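PDB 1RLH: conserved hypothetical protein from Thermoplasma acidophilum, which is of unknown function but belongs to the adenosine-specific kinase family and may act as an adenosine monophosphate-protein transferase. Local coordinates for residues 28-33 against 118-123; 32-37 against 91-96. All coordinates share one frame; numbering follows the deposited sequence.

Interaction 1 of 2, residues 28-33 against 118-123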
loop_
_atom_site.group_PDB
_atom_site.type_symbol
_atom_site.label_atom_id
_atom_site.label_comp_id
_atom_site.label_asym_id
_atom_site.label_seq_id
_atom_site.Cartn_x
_atom_site.Cartn_y
_atom_site.Cartn_z
ATOM N N ASN A 28 -6.014 -9.509 2.167
ATOM C CA ASN A 28 -5.241 -9.353 0.945
ATOM C C ASN A 28 -4.823 -7.897 0.943
ATOM O O ASN A 28 -5.620 -7.020 1.272
ATOM C CB ASN A 28 -6.098 -9.647 -0.286
ATOM C CG ASN A 28 -6.585 -11.078 -0.320
ATOM O OD1 ASN A 28 -7.651 -11.401 0.209
ATOM N ND2 ASN A 28 -5.795 -11.947 -0.924
ATOM N N ILE A 29 -3.579 -7.637 0.568
ATOM C CA ILE A 29 -3.081 -6.277 0.561
ATOM C C ILE A 29 -2.677 -5.795 -0.821
ATOM O O ILE A 29 -2.215 -6.571 -1.659
ATOM C CB ILE A 29 -1.862 -6.143 1.514
ATOM C CG1 ILE A 29 -1.536 -4.667 1.757
ATOM C CG2 ILE A 29 -0.643 -6.864 0.924
ATOM C CD1 ILE A 29 -0.487 -4.471 2.856
ATOM N N ILE A 30 -2.895 -4.507 -1.055
ATOM C CA ILE A 30 -2.506 -3.863 -2.299
ATOM C C ILE A 30 -1.729 -2.617 -1.886
ATOM O O ILE A 30 -2.216 -1.806 -1.097
ATOM C CB ILE A 30 -3.713 -3.401 -3.140
ATOM C CG1 ILE A 30 -4.587 -4.598 -3.527
ATOM C CG2 ILE A 30 -3.209 -2.690 -4.399
ATOM C CD1 ILE A 30 -5.932 -4.199 -4.103
ATOM N N VAL A 31 -0.512 -2.483 -2.397
ATOM C CA VAL A 31 0.310 -1.318 -2.094
ATOM C C VAL A 31 0.634 -0.687 -3.438
ATOM O O VAL A 31 1.062 -1.371 -4.362
ATOM C CB VAL A 31 1.625 -1.698 -1.379
ATOM C CG1 VAL A 31 2.403 -0.433 -1.036
ATOM C CG2 VAL A 31 1.317 -2.490 -0.099
ATOM N N GLY A 32 0.414 0.614 -3.558
ATOM C CA GLY A 32 0.691 1.255 -4.830
ATOM C C GLY A 32 1.068 2.714 -4.745
ATOM O O GLY A 32 1.211 3.279 -3.659
ATOM N N TYR A 33 1.229 3.312 -5.922
ATOM C CA TYR A 33 1.598 4.716 -6.077
ATOM C C TYR A 33 0.463 5.405 -6.837
ATOM O O TYR A 33 0.126 4.986 -7.941
ATOM C CB TYR A 33 2.894 4.805 -6.893
ATOM C CG TYR A 33 3.279 6.206 -7.311
ATOM C CD1 TYR A 33 3.742 7.134 -6.377
ATOM C CD2 TYR A 33 3.156 6.611 -8.639
ATOM C CE1 TYR A 33 4.069 8.434 -6.757
ATOM C CE2 TYR A 33 3.479 7.905 -9.029
ATOM C CZ TYR A 33 3.933 8.809 -8.085
ATOM O OH TYR A 33 4.250 10.089 -8.471
ATOM N N GLY A 118 -3.244 4.616 -10.742
ATOM C CA GLY A 118 -1.961 4.453 -10.082
ATOM C C GLY A 118 -1.145 3.276 -10.566
ATOM O O GLY A 118 -1.524 2.577 -11.507
ATOM N N SER A 119 -0.008 3.068 -9.912
ATOM C CA SER A 119 0.894 1.978 -10.242
ATOM C C SER A 119 0.878 1.013 -9.068
ATOM O O SER A 119 0.709 1.431 -7.928
ATOM C CB SER A 119 2.305 2.522 -10.464
ATOM O OG SER A 119 2.310 3.421 -11.558
ATOM N N ILE A 120 1.048 -0.276 -9.340
ATOM C CA ILE A 120 1.012 -1.274 -8.275
ATOM C C ILE A 120 2.407 -1.708 -7.822
ATOM O O ILE A 120 3.252 -2.039 -8.649
ATOM C CB ILE A 120 0.223 -2.534 -8.732
ATOM C CG1 ILE A 120 -1.182 -2.133 -9.204
ATOM C CG2 ILE A 120 0.142 -3.551 -7.590
ATOM C CD1 ILE A 120 -1.994 -1.353 -8.187
ATOM N N PHE A 121 2.638 -1.699 -6.508
ATOM C CA PHE A 121 3.916 -2.128 -5.938
ATOM C C PHE A 121 3.773 -3.577 -5.481
ATOM O O PHE A 121 4.690 -4.384 -5.637
ATOM C CB PHE A 121 4.298 -1.267 -4.730
ATOM C CG PHE A 121 4.734 0.131 -5.082
ATOM C CD1 PHE A 121 4.264 1.220 -4.355
ATOM C CD2 PHE A 121 5.633 0.358 -6.119
ATOM C CE1 PHE A 121 4.683 2.517 -4.656
ATOM C CE2 PHE A 121 6.058 1.652 -6.426
ATOM C CZ PHE A 121 5.582 2.729 -5.693
ATOM N N ALA A 122 2.613 -3.890 -4.910
ATOM C CA ALA A 122 2.321 -5.240 -4.427
ATOM C C ALA A 122 0.820 -5.514 -4.425
ATOM O O ALA A 122 0.010 -4.607 -4.292
ATOM C CB ALA A 122 2.872 -5.430 -3.021
ATOM N N ALA A 123 0.472 -6.785 -4.570
ATOM C CA ALA A 123 -0.914 -7.239 -4.580
ATOM C C ALA A 123 -0.753 -8.694 -4.181
ATOM O O ALA A 123 -0.434 -9.539 -5.016
ATOM C CB ALA A 123 -1.494 -7.116 -5.986
#
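F121 holds CG anti to its own carbonyl carbon (chi1 -72°), which lays its ring across the backbone of G32 and brings CZ to 3.6 Å from Y33 CB. In Y33, CG anti to the backbone N (chi1 171°) carries the phenol away from 118-123 and leaves CB as the part that meets the phenyl ring. V31 crosses F121 at about a right angle, with V31 CG1 4.1 Å from F121 CD1. The backbones pair antiparallel. Y33 and S119 exchange two hydrogen bonds, Y33 N to S119 O and S119 N to Y33 O, both 2.8 Å. V31 N binds A122 O at 2.9 Å. At V31 the pairing forms a classic beta bulge, with F121 and A122 set opposite the one residue. V31 O therefore takes two donors, F121 N at 2.7 Å and A122 N at 3.0 Å. The register shifts by one residue, and the chain turns a corner at F121. Strand 118-124 is an outermost strand of the five-stranded antiparallel sheet. At the corner, V144 of strand 139-146 touches F121 and A122. On the face of I30 and I120, I30 CG2 meets I120 CD1 at 4.2 Å, and V111 of helix 104-115 touches both isoleucines.

Interaction 2 of 2, residues 32-37 against 91-96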
loop_
_atom_site.group_PDB
_atom_site.type_symbol
_atom_site.label_atom_id
_atom_site.label_comp_id
_atom_site.label_asym_id
_atom_site.label_seq_id
_atom_site.Cartn_x
_atom_site.Cartn_y
_atom_site.Cartn_z
ATOM N N GLY A 32 0.414 0.614 -3.558
ATOM C CA GLY A 32 0.691 1.255 -4.830
ATOM C C GLY A 32 1.068 2.714 -4.745
ATOM O O GLY A 32 1.211 3.279 -3.659
ATOM N N TYR A 33 1.229 3.312 -5.922
ATOM C CA TYR A 33 1.598 4.716 -6.077
ATOM C C TYR A 33 0.463 5.405 -6.837
ATOM O O TYR A 33 0.126 4.986 -7.941
ATOM C CB TYR A 33 2.894 4.805 -6.893
ATOM C CG TYR A 33 3.279 6.206 -7.311
ATOM C CD1 TYR A 33 3.742 7.134 -6.377
ATOM C CD2 TYR A 33 3.156 6.611 -8.639
ATOM C CE1 TYR A 33 4.069 8.434 -6.757
ATOM C CE2 TYR A 33 3.479 7.905 -9.029
ATOM C CZ TYR A 33 3.933 8.809 -8.085
ATOM O OH TYR A 33 4.250 10.089 -8.471
ATOM N N SER A 34 -0.125 6.449 -6.256
ATOM C CA SER A 34 -1.224 7.155 -6.914
ATOM C C SER A 34 -0.731 8.162 -7.955
ATOM O O SER A 34 0.362 8.717 -7.825
ATOM C CB SER A 34 -2.085 7.875 -5.870
ATOM O OG SER A 34 -1.292 8.731 -5.066
ATOM N N HIS A 35 -1.542 8.387 -8.988
ATOM C CA HIS A 35 -1.211 9.332 -10.056
ATOM C C HIS A 35 -2.113 10.557 -9.956
ATOM O O HIS A 35 -3.319 10.466 -10.199
ATOM C CB HIS A 35 -1.426 8.699 -11.436
ATOM C CG HIS A 35 -0.597 7.479 -11.689
ATOM N ND1 HIS A 35 -0.868 6.603 -12.718
ATOM C CD2 HIS A 35 0.493 6.989 -11.054
ATOM C CE1 HIS A 35 0.019 5.624 -12.704
ATOM N NE2 HIS A 35 0.857 5.834 -11.706
ATOM N N PHE A 36 -1.521 11.695 -9.611
ATOM C CA PHE A 36 -2.245 12.957 -9.489
ATOM C C PHE A 36 -3.469 12.922 -8.577
ATOM O O PHE A 36 -4.359 13.768 -8.695
ATOM C CB PHE A 36 -2.654 13.464 -10.875
ATOM C CG PHE A 36 -1.491 13.774 -11.770
ATOM C CD1 PHE A 36 -1.184 12.951 -12.847
ATOM C CD2 PHE A 36 -0.682 14.875 -11.517
ATOM C CE1 PHE A 36 -0.084 13.221 -13.662
ATOM C CE2 PHE A 36 0.420 15.152 -12.325
ATOM C CZ PHE A 36 0.721 14.325 -13.398
ATOM N N ILE A 37 -3.517 11.948 -7.673
ATOM C CA ILE A 37 -4.626 11.839 -6.730
ATOM C C ILE A 37 -4.292 12.706 -5.520
ATOM O O ILE A 37 -3.161 12.684 -5.029
ATOM C CB ILE A 37 -4.830 10.384 -6.255
ATOM C CG1 ILE A 37 -5.216 9.499 -7.442
ATOM C CG2 ILE A 37 -5.896 10.331 -5.169
ATOM C CD1 ILE A 37 -6.463 9.954 -8.172
ATOM N N ALA A 91 6.196 7.336 2.529
ATOM C CA ALA A 91 6.506 7.841 1.193
ATOM C C ALA A 91 5.286 8.511 0.567
ATOM O O ALA A 91 4.211 7.919 0.479
ATOM C CB ALA A 91 6.994 6.696 0.289
ATOM N N GLY A 92 5.463 9.750 0.125
ATOM C CA GLY A 92 4.367 10.476 -0.486
ATOM C C GLY A 92 3.690 9.740 -1.627
ATOM O O GLY A 92 4.348 9.088 -2.443
ATOM N N HIS A 93 2.364 9.849 -1.657
ATOM C CA HIS A 93 1.510 9.244 -2.675
ATOM C C HIS A 93 1.394 7.725 -2.670
ATOM O O HIS A 93 0.945 7.119 -3.643
ATOM C CB HIS A 93 1.905 9.770 -4.058
ATOM C CG HIS A 93 1.432 11.171 -4.306
ATOM N ND1 HIS A 93 1.915 11.959 -5.328
ATOM C CD2 HIS A 93 0.504 11.920 -3.661
ATOM C CE1 HIS A 93 1.309 13.132 -5.302
ATOM N NE2 HIS A 93 0.447 13.135 -4.300
ATOM N N THR A 94 1.790 7.113 -1.561
ATOM C CA THR A 94 1.663 5.676 -1.424
ATOM C C THR A 94 0.230 5.422 -0.957
ATOM O O THR A 94 -0.350 6.249 -0.241
ATOM C CB THR A 94 2.583 5.113 -0.316
ATOM O OG1 THR A 94 3.952 5.438 -0.595
ATOM C CG2 THR A 94 2.419 3.600 -0.213
ATOM N N PHE A 95 -0.355 4.309 -1.387
ATOM C CA PHE A 95 -1.671 3.935 -0.896
ATOM C C PHE A 95 -1.600 2.460 -0.524
ATOM O O PHE A 95 -0.832 1.693 -1.115
ATOM C CB PHE A 95 -2.797 4.238 -1.910
ATOM C CG PHE A 95 -2.743 3.437 -3.184
ATOM C CD1 PHE A 95 -3.264 2.147 -3.239
ATOM C CD2 PHE A 95 -2.236 4.004 -4.346
ATOM C CE1 PHE A 95 -3.290 1.435 -4.435
ATOM C CE2 PHE A 95 -2.258 3.299 -5.554
ATOM C CZ PHE A 95 -2.785 2.015 -5.598
ATOM N N VAL A 96 -2.351 2.088 0.506
ATOM C CA VAL A 96 -2.385 0.718 0.993
ATOM C C VAL A 96 -3.838 0.318 1.166
ATOM O O VAL A 96 -4.611 1.034 1.798
ATOM C CB VAL A 96 -1.682 0.575 2.372
ATOM C CG1 VAL A 96 -1.864 -0.842 2.903
ATOM C CG2 VAL A 96 -0.192 0.904 2.249
#
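The F95 ring carries G32 on one face and has S34 N at its edge, in the ring plane. G32 CA sits 3.8 Å from the ring centroid, 19° off the normal, a CH-pi contact. F95 CG lies between its backbone N and carbonyl carbon (chi1 65°), which folds the ring over the glycine of the adjacent strand. The Y33 ring has G92 O near its plane at the edge, and H93 CB comes obliquely to Y33 CE1 at 3.7 Å. Y33 OH lies at the edge of the H93 ring, near its plane, while S34 OG and I37 O approach that ring obliquely. S34 OG is 3.5 Å from H93 CB. G32 and F95 form an antiparallel hydrogen-bonded pair, G32 N to F95 O and F95 N to G32 O, each 2.9 Å. S34 N reaches H93 O at 2.9 Å, nearly straight at 172°. A type II beta turn, A91 to T94, leads into strand 94-96. T94 OG1 binds A91 O at 2.7 Å, and T94 N reaches the same oxygen from the same face. Strand 94-100 lies between 28-34 and 55-61 in the sheet. F60 of strand 55-61 touches S34 and H93, while I86 and I89 of helix 76-89 pack on T94.

Overall arrangement
Interactions 1 and 2 flank strand 28-34 in one antiparallel sheet and share G32 and Y33. Interaction 1 adds the outermost strand 118-124; interaction 2 joins the inner strand 94-100. Their centres are 9 Å apart. Interaction 2 is the more buried contact, with regular strand pairing and a ring over a glycine. Interaction 1 is partly buried: I30 and V31 are enclosed, whereas A123 is exposed, and its pairing is broken by a bulge. Y33 is an exposed residue common to both. The two contacts also touch directly, since S119 OG and H35 NE2 are 2.8 Å apart, a probable hydrogen bond. V31 CG1 also packs against F95 O.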